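Local coordinates for mitogen-activated protein kinase kinase kinase 7 interacting protein 1 (Anopheles gambiae, PDB 2IRM), which probably acts as an adapter, built on a PP2C-type phosphatase fold, that binds the kinase TAK1 and triggers its autophosphorylation, at residues E19-Q23 with E33-S37; H112-K116 with D145-L151; E204-L208 with S225-I229; C268-L273 with L350-N356. All blocks are in the same frame, centred on the assembly; numbering follows the deposited sequence.

Contact 1 (E19-Q23 with E33-S37)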
loop_
_atom_site.group_PDB
_atom_site.type_symbol
_atom_site.label_atom_id
_atom_site.label_comp_id
_atom_site.label_asym_id
_atom_site.label_seq_id
_atom_site.Cartn_x
_atom_site.Cartn_y
_atom_site.Cartn_z
ATOM N N GLU A 19 0.814 5.383 -13.222
ATOM C CA GLU A 19 1.830 4.468 -12.739
ATOM C C GLU A 19 3.193 4.973 -13.138
ATOM O O GLU A 19 3.395 5.435 -14.266
ATOM C CB GLU A 19 1.662 3.088 -13.365
ATOM C CG GLU A 19 0.541 2.218 -12.815
ATOM C CD GLU A 19 0.382 0.913 -13.610
ATOM O OE1 GLU A 19 0.686 0.893 -14.825
ATOM O OE2 GLU A 19 -0.047 -0.098 -13.014
ATOM N N ALA A 20 4.130 4.876 -12.206
ATOM C CA ALA A 20 5.544 4.989 -12.536
ATOM C C ALA A 20 6.291 3.830 -11.888
ATOM O O ALA A 20 6.066 3.492 -10.717
ATOM C CB ALA A 20 6.110 6.330 -12.110
ATOM N N ILE A 21 7.165 3.226 -12.682
ATOM C CA ILE A 21 7.872 2.012 -12.322
ATOM C C ILE A 21 8.998 2.328 -11.356
ATOM O O ILE A 21 9.601 3.392 -11.432
ATOM C CB ILE A 21 8.392 1.298 -13.607
ATOM C CG1 ILE A 21 9.356 0.155 -13.283
ATOM C CG2 ILE A 21 8.976 2.310 -14.618
ATOM C CD1 ILE A 21 8.665 -1.129 -12.910
ATOM N N ASN A 22 9.270 1.403 -10.439
ATOM C CA ASN A 22 10.300 1.605 -9.414
ATOM C C ASN A 22 11.654 1.971 -10.013
ATOM O O ASN A 22 11.991 1.547 -11.123
ATOM C CB ASN A 22 10.419 0.381 -8.496
ATOM C CG ASN A 22 11.001 -0.829 -9.203
ATOM O OD1 ASN A 22 12.203 -0.901 -9.451
ATOM N ND2 ASN A 22 10.152 -1.794 -9.514
ATOM N N GLN A 23 12.421 2.769 -9.278
ATOM C CA GLN A 23 13.728 3.207 -9.757
ATOM C C GLN A 23 14.797 3.182 -8.683
ATOM O O GLN A 23 14.519 3.438 -7.513
ATOM C CB GLN A 23 13.643 4.621 -10.322
ATOM C CG GLN A 23 12.962 4.718 -11.671
ATOM C CD GLN A 23 13.009 6.114 -12.254
ATOM O OE1 GLN A 23 12.788 6.298 -13.443
ATOM N NE2 GLN A 23 13.297 7.105 -11.420
ATOM N N GLU A 33 15.363 1.820 -13.784
ATOM C CA GLU A 33 13.983 1.349 -13.746
ATOM C C GLU A 33 13.980 -0.163 -13.662
ATOM O O GLU A 33 14.822 -0.821 -14.279
ATOM C CB GLU A 33 13.229 1.759 -15.013
ATOM C CG GLU A 33 12.676 3.173 -15.009
ATOM C CD GLU A 33 11.802 3.471 -16.226
ATOM O OE1 GLU A 33 12.035 2.883 -17.310
ATOM O OE2 GLU A 33 10.876 4.304 -16.094
ATOM N N GLY A 34 13.027 -0.708 -12.910
ATOM C CA GLY A 34 12.808 -2.149 -12.868
ATOM C C GLY A 34 12.088 -2.672 -14.099
ATOM O O GLY A 34 11.910 -1.952 -15.095
ATOM N N TYR A 35 11.684 -3.937 -14.027
ATOM C CA TYR A 35 10.940 -4.603 -15.095
ATOM C C TYR A 35 9.592 -5.008 -14.520
ATOM O O TYR A 35 8.532 -4.591 -14.992
ATOM C CB TYR A 35 11.720 -5.836 -15.563
ATOM C CG TYR A 35 10.969 -6.792 -16.467
ATOM C CD1 TYR A 35 10.471 -6.376 -17.707
ATOM C CD2 TYR A 35 10.787 -8.127 -16.098
ATOM C CE1 TYR A 35 9.790 -7.264 -18.550
ATOM C CE2 TYR A 35 10.109 -9.022 -16.936
ATOM C CZ TYR A 35 9.615 -8.583 -18.159
ATOM O OH TYR A 35 8.950 -9.462 -18.988
ATOM N N GLU A 36 9.676 -5.831 -13.481
ATOM C CA GLU A 36 8.559 -6.246 -12.665
ATOM C C GLU A 36 8.017 -5.056 -11.884
ATOM O O GLU A 36 8.766 -4.402 -11.159
ATOM C CB GLU A 36 9.043 -7.319 -11.675
ATOM C CG GLU A 36 10.587 -7.330 -11.394
ATOM C CD GLU A 36 11.088 -6.235 -10.427
ATOM O OE1 GLU A 36 10.548 -6.121 -9.293
ATOM O OE2 GLU A 36 12.046 -5.507 -10.791
ATOM N N SER A 37 6.729 -4.754 -12.038
ATOM C CA SER A 37 6.062 -3.892 -11.058
ATOM C C SER A 37 5.769 -4.750 -9.849
ATOM O O SER A 37 5.444 -5.934 -9.983
ATOM C CB SER A 37 4.758 -3.297 -11.594
ATOM O OG SER A 37 4.252 -2.303 -10.715
#
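Ile21, Asn22 and Glu33 carry most of this contact, which lies at the edge of the PP2C beta-sandwich where a beta-hairpin of strands 15-25 and 31-33 runs out into the loop that follows strand 31-33. Gln23 and Glu33 form its antiparallel non-hydrogen-bonded pair, CA to CA 4.4 Å, with their side chains lying side by side and pointing the same way. Next to this pair, Gly34 N donates to Asn22 O at 3.1 Å, and the Glu33 CA-H turns to the same carbonyl oxygen. Ile21 has the most surface buried. Its CG1 stands anti to the backbone N (chi1 170°), which carries CD1 to the backbone of the loop, 3.7 Å from Glu36 O, while CG1 faces Gly34. The CG2 branch goes to Glu33 instead, whose extended chain crosses it at about a right angle and brings the carboxylate against the methyl. On the other edge of strand 15-25, strand 344-354 holds the segment: Asn22 N bonds to Asp347 and Ile21 O to Arg345, so the backbone is pinned while the side chains meet the loop. Glu33 itself is exposed, and the contact remains a surface one. The amide of Asn22 leans toward the glycine, with OD1 3.6 Å from Gly34 N, and its ND2 lies 3.4 Å from Glu36 O.

Contact 2 (H112-K116 with D145-L151)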
loop_
_atom_site.group_PDB
_atom_site.type_symbol
_atom_site.label_atom_id
_atom_site.label_comp_id
_atom_site.label_asym_id
_atom_site.label_seq_id
_atom_site.Cartn_x
_atom_site.Cartn_y
_atom_site.Cartn_z
ATOM N N HIS A 112 8.843 -23.715 4.006
ATOM C CA HIS A 112 9.997 -22.831 3.863
ATOM C C HIS A 112 10.683 -22.558 5.200
ATOM O O HIS A 112 11.909 -22.654 5.298
ATOM C CB HIS A 112 9.602 -21.527 3.171
ATOM C CG HIS A 112 9.268 -21.698 1.724
ATOM N ND1 HIS A 112 10.022 -21.138 0.716
ATOM C CD2 HIS A 112 8.272 -22.385 1.113
ATOM C CE1 HIS A 112 9.501 -21.465 -0.453
ATOM N NE2 HIS A 112 8.438 -22.221 -0.239
ATOM N N VAL A 113 9.894 -22.245 6.226
ATOM C CA VAL A 113 10.443 -22.023 7.565
ATOM C C VAL A 113 11.084 -23.302 8.107
ATOM O O VAL A 113 12.165 -23.252 8.699
ATOM C CB VAL A 113 9.408 -21.413 8.576
ATOM C CG1 VAL A 113 8.653 -20.256 7.944
ATOM C CG2 VAL A 113 8.425 -22.449 9.101
ATOM N N ALA A 114 10.424 -24.437 7.861
ATOM C CA ALA A 114 10.880 -25.738 8.324
ATOM C C ALA A 114 12.153 -26.143 7.609
ATOM O O ALA A 114 12.886 -27.002 8.091
ATOM C CB ALA A 114 9.803 -26.780 8.124
ATOM N N THR A 115 12.402 -25.526 6.456
ATOM C CA THR A 115 13.650 -25.715 5.719
ATOM C C THR A 115 14.731 -24.798 6.295
ATOM O O THR A 115 15.860 -25.232 6.506
ATOM C CB THR A 115 13.467 -25.522 4.179
ATOM O OG1 THR A 115 12.575 -26.522 3.672
ATOM C CG2 THR A 115 14.792 -25.648 3.435
ATOM N N LYS A 116 14.385 -23.542 6.570
ATOM C CA LYS A 116 15.338 -22.631 7.202
ATOM C C LYS A 116 15.817 -23.212 8.526
ATOM O O LYS A 116 17.013 -23.448 8.710
ATOM C CB LYS A 116 14.739 -21.247 7.436
ATOM C CG LYS A 116 15.750 -20.230 7.993
ATOM C CD LYS A 116 15.095 -19.169 8.900
ATOM C CE LYS A 116 14.740 -19.741 10.278
ATOM N NZ LYS A 116 13.722 -18.907 10.981
ATOM N N ASP A 145 20.981 -19.869 2.275
ATOM C CA ASP A 145 20.327 -19.490 3.524
ATOM C C ASP A 145 19.817 -18.038 3.487
ATOM O O ASP A 145 18.763 -17.723 4.049
ATOM C CB ASP A 145 21.300 -19.682 4.686
ATOM C CG ASP A 145 20.609 -19.708 6.027
ATOM O OD1 ASP A 145 19.792 -20.622 6.264
ATOM O OD2 ASP A 145 20.893 -18.817 6.851
ATOM N N SER A 146 20.584 -17.163 2.834
ATOM C CA SER A 146 20.165 -15.789 2.567
ATOM C C SER A 146 18.985 -15.821 1.614
ATOM O O SER A 146 17.959 -15.193 1.877
ATOM C CB SER A 146 21.300 -14.970 1.947
ATOM O OG SER A 146 22.466 -15.003 2.752
ATOM N N LEU A 147 19.139 -16.563 0.516
ATOM C CA LEU A 147 18.057 -16.789 -0.444
ATOM C C LEU A 147 16.817 -17.325 0.258
ATOM O O LEU A 147 15.693 -16.898 -0.026
ATOM C CB LEU A 147 18.497 -17.761 -1.545
ATOM C CG LEU A 147 19.392 -17.253 -2.686
ATOM C CD1 LEU A 147 18.882 -15.900 -3.225
ATOM C CD2 LEU A 147 20.882 -17.168 -2.292
ATOM N N ASN A 148 17.043 -18.242 1.197
ATOM C CA ASN A 148 15.973 -18.832 1.985
ATOM C C ASN A 148 15.191 -17.803 2.790
ATOM O O ASN A 148 14.017 -18.005 3.057
ATOM C CB ASN A 148 16.517 -19.925 2.903
ATOM C CG ASN A 148 15.614 -21.144 2.953
ATOM O OD1 ASN A 148 14.549 -21.125 3.566
ATOM N ND2 ASN A 148 16.044 -22.218 2.304
ATOM N N ASN A 149 15.830 -16.701 3.178
ATOM C CA ASN A 149 15.102 -15.590 3.795
ATOM C C ASN A 149 14.388 -14.735 2.736
ATOM O O ASN A 149 14.387 -13.504 2.777
ATOM C CB ASN A 149 16.009 -14.776 4.715
ATOM C CG ASN A 149 16.464 -15.569 5.943
ATOM O OD1 ASN A 149 17.659 -15.670 6.217
ATOM N ND2 ASN A 149 15.512 -16.133 6.683
ATOM N N ALA A 150 13.800 -15.440 1.769
ATOM C CA ALA A 150 12.825 -14.892 0.838
ATOM C C ALA A 150 11.475 -14.803 1.537
ATOM O O ALA A 150 10.575 -14.134 1.052
ATOM C CB ALA A 150 12.718 -15.778 -0.398
ATOM N N LEU A 151 11.335 -15.481 2.677
ATOM C CA LEU A 151 10.128 -15.361 3.491
ATOM C C LEU A 151 10.043 -13.996 4.191
ATOM O O LEU A 151 9.373 -13.833 5.214
ATOM C CB LEU A 151 9.990 -16.530 4.477
ATOM C CG LEU A 151 11.229 -17.159 5.095
ATOM C CD1 LEU A 151 11.852 -16.223 6.088
ATOM C CD2 LEU A 151 10.857 -18.447 5.773
#
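Val113 and Leu151 meet through single methyls, CG1 to CD2 at 3.6 Å, and this is the apolar, close-packed end of the contact. The two side chains cross at about a right angle, and Leu151 CD2 also comes within 4.2 Å of the carbonyl carbon C of His112, so the methyl lies against the turn of helix 110-121 as well as the valine. Helix 232-235 closes this end: its Tyr232 touches both Val113 and Leu151, and its Leu233 packs on Leu151 too. Lys116 contributes the largest share of the helix's surface. With CG anti to the backbone N (chi1 -175°) and the chain bent further on, it turns past Asn148 and Asn149, and its NZ ends in a salt bridge with Asp240. The lysine therefore packs here with its methylenes and spends its charge on a third element.

The other side is looser and nearer solvent. Asn148 reaches across with OD1 3.9 Å from Lys116 CB and ND2 3.8 Å from Thr115 CG2, van der Waals approaches and not bonds across the contact. Thr115 OG1 turns back to Pro111 O on its own helix. No hydrogen bond links the two segments. The arrangement is side-chain packing of helix 110-121 against helix 144-148 and the loop after it, at the periphery of the PP2C-type domain, whose beta-sandwich is flanked by helices.

Contact 3 (E204-L208 with S225-I229)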
loop_
_atom_site.group_PDB
_atom_site.type_symbol
_atom_site.label_atom_id
_atom_site.label_comp_id
_atom_site.label_asym_id
_atom_site.label_seq_id
_atom_site.Cartn_x
_atom_site.Cartn_y
_atom_site.Cartn_z
ATOM N N GLU A 204 1.559 3.682 15.915
ATOM C CA GLU A 204 2.473 2.615 15.526
ATOM C C GLU A 204 3.864 2.823 16.127
ATOM O O GLU A 204 4.463 1.872 16.637
ATOM C CB GLU A 204 2.517 2.420 14.012
ATOM C CG GLU A 204 1.304 1.708 13.465
ATOM C CD GLU A 204 1.139 0.300 14.030
ATOM O OE1 GLU A 204 0.421 0.105 15.048
ATOM O OE2 GLU A 204 1.729 -0.627 13.457
ATOM N N ALA A 205 4.365 4.057 16.115
ATOM C CA ALA A 205 5.650 4.320 16.767
ATOM C C ALA A 205 5.604 3.863 18.228
ATOM O O ALA A 205 6.493 3.128 18.690
ATOM C CB ALA A 205 6.030 5.775 16.662
ATOM N N ALA A 206 4.545 4.261 18.931
ATOM C CA ALA A 206 4.367 3.914 20.338
ATOM C C ALA A 206 4.207 2.419 20.561
ATOM O O ALA A 206 4.569 1.919 21.618
ATOM C CB ALA A 206 3.189 4.640 20.913
ATOM N N ARG A 207 3.647 1.709 19.582
ATOM C CA ARG A 207 3.512 0.252 19.688
ATOM C C ARG A 207 4.889 -0.380 19.719
ATOM O O ARG A 207 5.129 -1.316 20.480
ATOM C CB ARG A 207 2.713 -0.340 18.526
ATOM C CG ARG A 207 1.817 -1.449 18.974
ATOM C CD ARG A 207 1.386 -2.461 17.913
ATOM N NE ARG A 207 1.788 -2.193 16.541
ATOM C CZ ARG A 207 2.672 -2.944 15.890
ATOM N NH1 ARG A 207 3.227 -3.983 16.503
ATOM N NH2 ARG A 207 3.004 -2.674 14.631
ATOM N N LEU A 208 5.786 0.165 18.893
ATOM C CA LEU A 208 7.122 -0.369 18.726
ATOM C C LEU A 208 7.984 -0.020 19.928
ATOM O O LEU A 208 8.597 -0.894 20.538
ATOM C CB LEU A 208 7.728 0.132 17.427
ATOM C CG LEU A 208 7.069 -0.404 16.140
ATOM C CD1 LEU A 208 7.713 0.180 14.905
ATOM C CD2 LEU A 208 7.107 -1.915 16.027
ATOM N N SER A 225 6.558 -0.932 6.721
ATOM C CA SER A 225 5.197 -1.066 7.158
ATOM C C SER A 225 5.244 -1.955 8.381
ATOM O O SER A 225 5.940 -2.964 8.402
ATOM C CB SER A 225 4.327 -1.672 6.061
ATOM O OG SER A 225 4.726 -2.993 5.788
ATOM N N THR A 226 4.502 -1.562 9.403
ATOM C CA THR A 226 4.527 -2.214 10.696
ATOM C C THR A 226 3.348 -3.171 10.811
ATOM O O THR A 226 3.128 -3.795 11.858
ATOM C CB THR A 226 4.421 -1.154 11.782
ATOM O OG1 THR A 226 3.257 -0.370 11.529
ATOM C CG2 THR A 226 5.627 -0.233 11.747
ATOM N N ARG A 227 2.564 -3.237 9.740
ATOM C CA ARG A 227 1.514 -4.239 9.565
ATOM C C ARG A 227 1.486 -4.535 8.082
ATOM O O ARG A 227 1.827 -3.668 7.276
ATOM C CB ARG A 227 0.146 -3.714 9.999
ATOM C CG ARG A 227 -0.012 -3.504 11.478
ATOM C CD ARG A 227 -1.405 -3.051 11.834
ATOM N NE ARG A 227 -1.377 -2.248 13.053
ATOM C CZ ARG A 227 -2.447 -1.853 13.737
ATOM N NH1 ARG A 227 -3.673 -2.180 13.348
ATOM N NH2 ARG A 227 -2.290 -1.123 14.831
ATOM N N CYS A 228 1.103 -5.755 7.723
ATOM C CA CYS A 228 1.038 -6.178 6.314
ATOM C C CYS A 228 0.624 -7.642 6.189
ATOM O O CYS A 228 0.489 -8.358 7.187
ATOM C CB CYS A 228 2.376 -5.959 5.590
ATOM S SG CYS A 228 3.715 -7.025 6.184
ATOM N N ILE A 229 0.419 -8.077 4.957
ATOM C CA ILE A 229 0.092 -9.458 4.700
ATOM C C ILE A 229 1.402 -10.220 4.589
ATOM O O ILE A 229 2.331 -9.765 3.915
ATOM C CB ILE A 229 -0.736 -9.585 3.408
ATOM C CG1 ILE A 229 -2.139 -9.029 3.641
ATOM C CG2 ILE A 229 -0.804 -11.036 2.943
ATOM C CD1 ILE A 229 -2.692 -8.272 2.480
#
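Glu204 of helix 202-209 takes charge and hydroxyl partners from Thr226 and Arg227 at once. Among the ionic bonds, Arg227 NH2 reaches Glu204 OE1 at 3.0 Å, coming from above the carboxylate plane, with the two flat groups turned 76° apart. Arg207, one helical turn from Glu204, grips the same carboxylate side-on: its NE bonds to Glu204 OE1 at 3.1 Å and its NH2 to Glu204 OE2 at 2.7 Å, both on the syn side but tilted from the carboxylate plane. Arg207 NE and Arg227 NH2 approach OE1 from opposite faces, so the carboxylate is held from both sides, which probably fixes its rotation and favours its ionised form. Each arginine also uses its NH1 outside, Arg207 on Pro251 O and Arg227 on Glu255 O.

The hydroxyl bond comes from Thr226, whose OG1 donates to Glu204 OE2; the modelled spacing is too short to be trusted at this resolution. OG1 sits between the backbone N and carbonyl carbon (chi1 55°), which places it against the carboxylate. Arg207 NH2 also lies 3.0 Å from Thr226 O.

Apolar contact is small: Leu208 CD1 touches Thr226 CG2 at 3.8 Å, beside Leu199.

The result is a buried salt-bridge network tying a helix to a loop, in what is probably the flap region of the PP2C fold, with Thr226 and Arg227 apparently standing where other members carry the start of an SRALGD motif.

Contact 4 (C268-L273 with L350-N356)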
loop_
_atom_site.group_PDB
_atom_site.type_symbol
_atom_site.label_atom_id
_atom_site.label_comp_id
_atom_site.label_asym_id
_atom_site.label_seq_id
_atom_site.Cartn_x
_atom_site.Cartn_y
_atom_site.Cartn_z
ATOM N N CYS A 268 -19.696 14.014 -1.991
ATOM C CA CYS A 268 -18.461 13.257 -2.240
ATOM C C CYS A 268 -18.026 13.392 -3.689
ATOM O O CYS A 268 -18.775 13.045 -4.607
ATOM C CB CYS A 268 -18.648 11.777 -1.908
ATOM S SG CYS A 268 -19.042 11.449 -0.186
ATOM N N ARG A 269 -16.808 13.882 -3.893
ATOM C CA ARG A 269 -16.371 14.247 -5.236
ATOM C C ARG A 269 -15.618 13.147 -5.965
ATOM O O ARG A 269 -15.977 12.791 -7.089
ATOM C CB ARG A 269 -15.580 15.561 -5.219
ATOM C CG ARG A 269 -16.414 16.776 -4.829
ATOM C CD ARG A 269 -17.794 16.732 -5.495
ATOM N NE ARG A 269 -18.323 18.035 -5.900
ATOM C CZ ARG A 269 -17.602 19.055 -6.366
ATOM N NH1 ARG A 269 -16.283 18.952 -6.512
ATOM N NH2 ARG A 269 -18.211 20.188 -6.701
ATOM N N PHE A 270 -14.582 12.612 -5.324
ATOM C CA PHE A 270 -13.790 11.522 -5.900
ATOM C C PHE A 270 -12.899 10.872 -4.860
ATOM O O PHE A 270 -12.525 11.500 -3.878
ATOM C CB PHE A 270 -12.953 12.009 -7.090
ATOM C CG PHE A 270 -12.008 13.123 -6.758
ATOM C CD1 PHE A 270 -10.677 12.853 -6.455
ATOM C CD2 PHE A 270 -12.440 14.447 -6.757
ATOM C CE1 PHE A 270 -9.789 13.886 -6.150
ATOM C CE2 PHE A 270 -11.558 15.488 -6.448
ATOM C CZ PHE A 270 -10.229 15.207 -6.148
ATOM N N LEU A 271 -12.556 9.614 -5.089
ATOM C CA LEU A 271 -11.739 8.861 -4.148
ATOM C C LEU A 271 -10.350 8.589 -4.713
ATOM O O LEU A 271 -10.202 8.286 -5.901
ATOM C CB LEU A 271 -12.447 7.563 -3.772
ATOM C CG LEU A 271 -11.613 6.518 -3.047
ATOM C CD1 LEU A 271 -12.281 6.107 -1.750
ATOM C CD2 LEU A 271 -11.367 5.331 -3.960
ATOM N N VAL A 272 -9.339 8.703 -3.854
ATOM C CA VAL A 272 -7.953 8.551 -4.283
ATOM C C VAL A 272 -7.258 7.406 -3.564
ATOM O O VAL A 272 -7.159 7.405 -2.335
ATOM C CB VAL A 272 -7.153 9.846 -4.073
ATOM C CG1 VAL A 272 -5.670 9.584 -4.243
ATOM C CG2 VAL A 272 -7.609 10.911 -5.052
ATOM N N LEU A 273 -6.780 6.429 -4.327
ATOM C CA LEU A 273 -6.022 5.335 -3.729
ATOM C C LEU A 273 -4.540 5.499 -3.992
ATOM O O LEU A 273 -4.126 5.763 -5.118
ATOM C CB LEU A 273 -6.514 3.968 -4.203
ATOM C CG LEU A 273 -7.930 3.569 -3.775
ATOM C CD1 LEU A 273 -8.219 2.133 -4.208
ATOM C CD2 LEU A 273 -8.138 3.760 -2.282
ATOM N N LEU A 350 -1.266 5.497 -8.626
ATOM C CA LEU A 350 -2.346 6.390 -8.278
ATOM C C LEU A 350 -3.665 5.945 -8.925
ATOM O O LEU A 350 -3.733 5.716 -10.136
ATOM C CB LEU A 350 -1.973 7.804 -8.705
ATOM C CG LEU A 350 -2.896 8.946 -8.302
ATOM C CD1 LEU A 350 -3.173 8.930 -6.819
ATOM C CD2 LEU A 350 -2.293 10.267 -8.712
ATOM N N LEU A 351 -4.703 5.804 -8.106
ATOM C CA LEU A 351 -6.038 5.490 -8.597
ATOM C C LEU A 351 -7.027 6.564 -8.197
ATOM O O LEU A 351 -7.222 6.809 -7.002
ATOM C CB LEU A 351 -6.512 4.146 -8.051
ATOM C CG LEU A 351 -6.551 2.979 -9.037
ATOM C CD1 LEU A 351 -5.163 2.658 -9.594
ATOM C CD2 LEU A 351 -7.146 1.761 -8.376
ATOM N N ILE A 352 -7.647 7.206 -9.186
ATOM C CA ILE A 352 -8.720 8.152 -8.898
ATOM C C ILE A 352 -10.071 7.656 -9.412
ATOM O O ILE A 352 -10.331 7.653 -10.618
ATOM C CB ILE A 352 -8.426 9.574 -9.420
ATOM C CG1 ILE A 352 -7.152 10.123 -8.785
ATOM C CG2 ILE A 352 -9.580 10.515 -9.102
ATOM C CD1 ILE A 352 -5.965 10.068 -9.691
ATOM N N ARG A 353 -10.913 7.223 -8.476
ATOM C CA ARG A 353 -12.297 6.907 -8.762
ATOM C C ARG A 353 -13.089 8.199 -8.642
ATOM O O ARG A 353 -13.084 8.836 -7.589
ATOM C CB ARG A 353 -12.820 5.848 -7.792
ATOM C CG ARG A 353 -14.306 5.528 -7.914
ATOM C CD ARG A 353 -14.741 5.271 -9.358
ATOM N NE ARG A 353 -16.090 4.716 -9.447
ATOM C CZ ARG A 353 -17.215 5.428 -9.396
ATOM N NH1 ARG A 353 -17.182 6.747 -9.249
ATOM N NH2 ARG A 353 -18.387 4.813 -9.489
ATOM N N ASN A 354 -13.755 8.581 -9.728
ATOM C CA ASN A 354 -14.450 9.863 -9.806
ATOM C C ASN A 354 -15.962 9.749 -9.687
ATOM O O ASN A 354 -16.596 9.024 -10.456
ATOM C CB ASN A 354 -14.098 10.580 -11.115
ATOM C CG ASN A 354 -14.752 11.951 -11.227
ATOM O OD1 ASN A 354 -14.499 12.844 -10.414
ATOM N ND2 ASN A 354 -15.596 12.124 -12.241
ATOM N N PHE A 355 -16.533 10.479 -8.732
ATOM C CA PHE A 355 -17.987 10.614 -8.644
ATOM C C PHE A 355 -18.438 11.881 -9.368
ATOM O O PHE A 355 -19.455 11.874 -10.055
ATOM C CB PHE A 355 -18.476 10.638 -7.188
ATOM C CG PHE A 355 -17.711 9.730 -6.263
ATOM C CD1 PHE A 355 -17.579 8.373 -6.536
ATOM C CD2 PHE A 355 -17.140 10.233 -5.100
ATOM C CE1 PHE A 355 -16.876 7.539 -5.677
ATOM C CE2 PHE A 355 -16.436 9.407 -4.235
ATOM C CZ PHE A 355 -16.308 8.057 -4.526
ATOM N N ASN A 356 -17.668 12.960 -9.211
ATOM C CA ASN A 356 -18.004 14.271 -9.782
ATOM C C ASN A 356 -16.812 14.979 -10.446
ATOM O O ASN A 356 -15.855 15.398 -9.773
ATOM C CB ASN A 356 -18.656 15.162 -8.719
ATOM C CG ASN A 356 -19.905 14.536 -8.122
ATOM O OD1 ASN A 356 -20.808 14.123 -8.846
ATOM N ND2 ASN A 356 -19.959 14.460 -6.798
#
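Phe270 and Ile352 lie side by side on one face of the antiparallel pair formed by strands 268-274 and 344-354, and the methyl CG2 of Ile352 fits against Phe270 CD1 at 3.7 Å. Next along that face, the branches of Val272 fork. CG2 rests on Ile352 CG1, while CG1, anti to the backbone N (chi1 168°), packs beside Leu350 CD1 at 3.6 Å. These bumps meet helices 292-304 and 311-334, whose Ile301 and Ala315 are among the residues that cover them. The opposite face carries Leu271, Leu273, Leu351 and Arg353: Leu273 CB abuts Leu351 CB at 3.9 Å, and Leu271 crosses the aliphatic part of Arg353, whose NE goes on to Tyr53 of the facing sheet. At the strand end, the Phe355 ring lies along the backbone of the neighbouring segment. It has Cys268 O at its edge, 3.3 Å from CD2, and Leu271 CB 4.0 Å from CZ. Here Arg269 O accepts from two successive amides, Phe355 N at 2.9 Å and Asn356 N at 2.7 Å, in the manner of a classic beta bulge. Leu271 with Arg353 and Leu273 with Leu351 each exchange two N-H...O bonds; Leu273 N meets Leu351 O nearly straight (169°). The chemistry implies that backbone bonds set the register while largely apolar side chains suit one face to the helices and the other to the sandwich interior, with Arg353 the polar exception there.

How the contacts relate
Contact 4 belongs to the core and contact 1 to the surface, yet both involve one six-stranded sheet: strands 15-25 and 344-354 are neighbours in it, and the nearest atoms of the two contacts lie about 5 Å apart. Register bonds and apolar faces dominate contact 4, whereas contact 1, at the sheet's edge, offers one backbone bond and an exposed carboxylate. Contact 3, buried on the other side of the chain's centre from both, depends on charge. Contact 2 is more peripheral than the others, 25 Å from the chain's centre and about 41 Å from contact 4 between centres; it joins helices by side-chain packing without any cross-segment hydrogen bond.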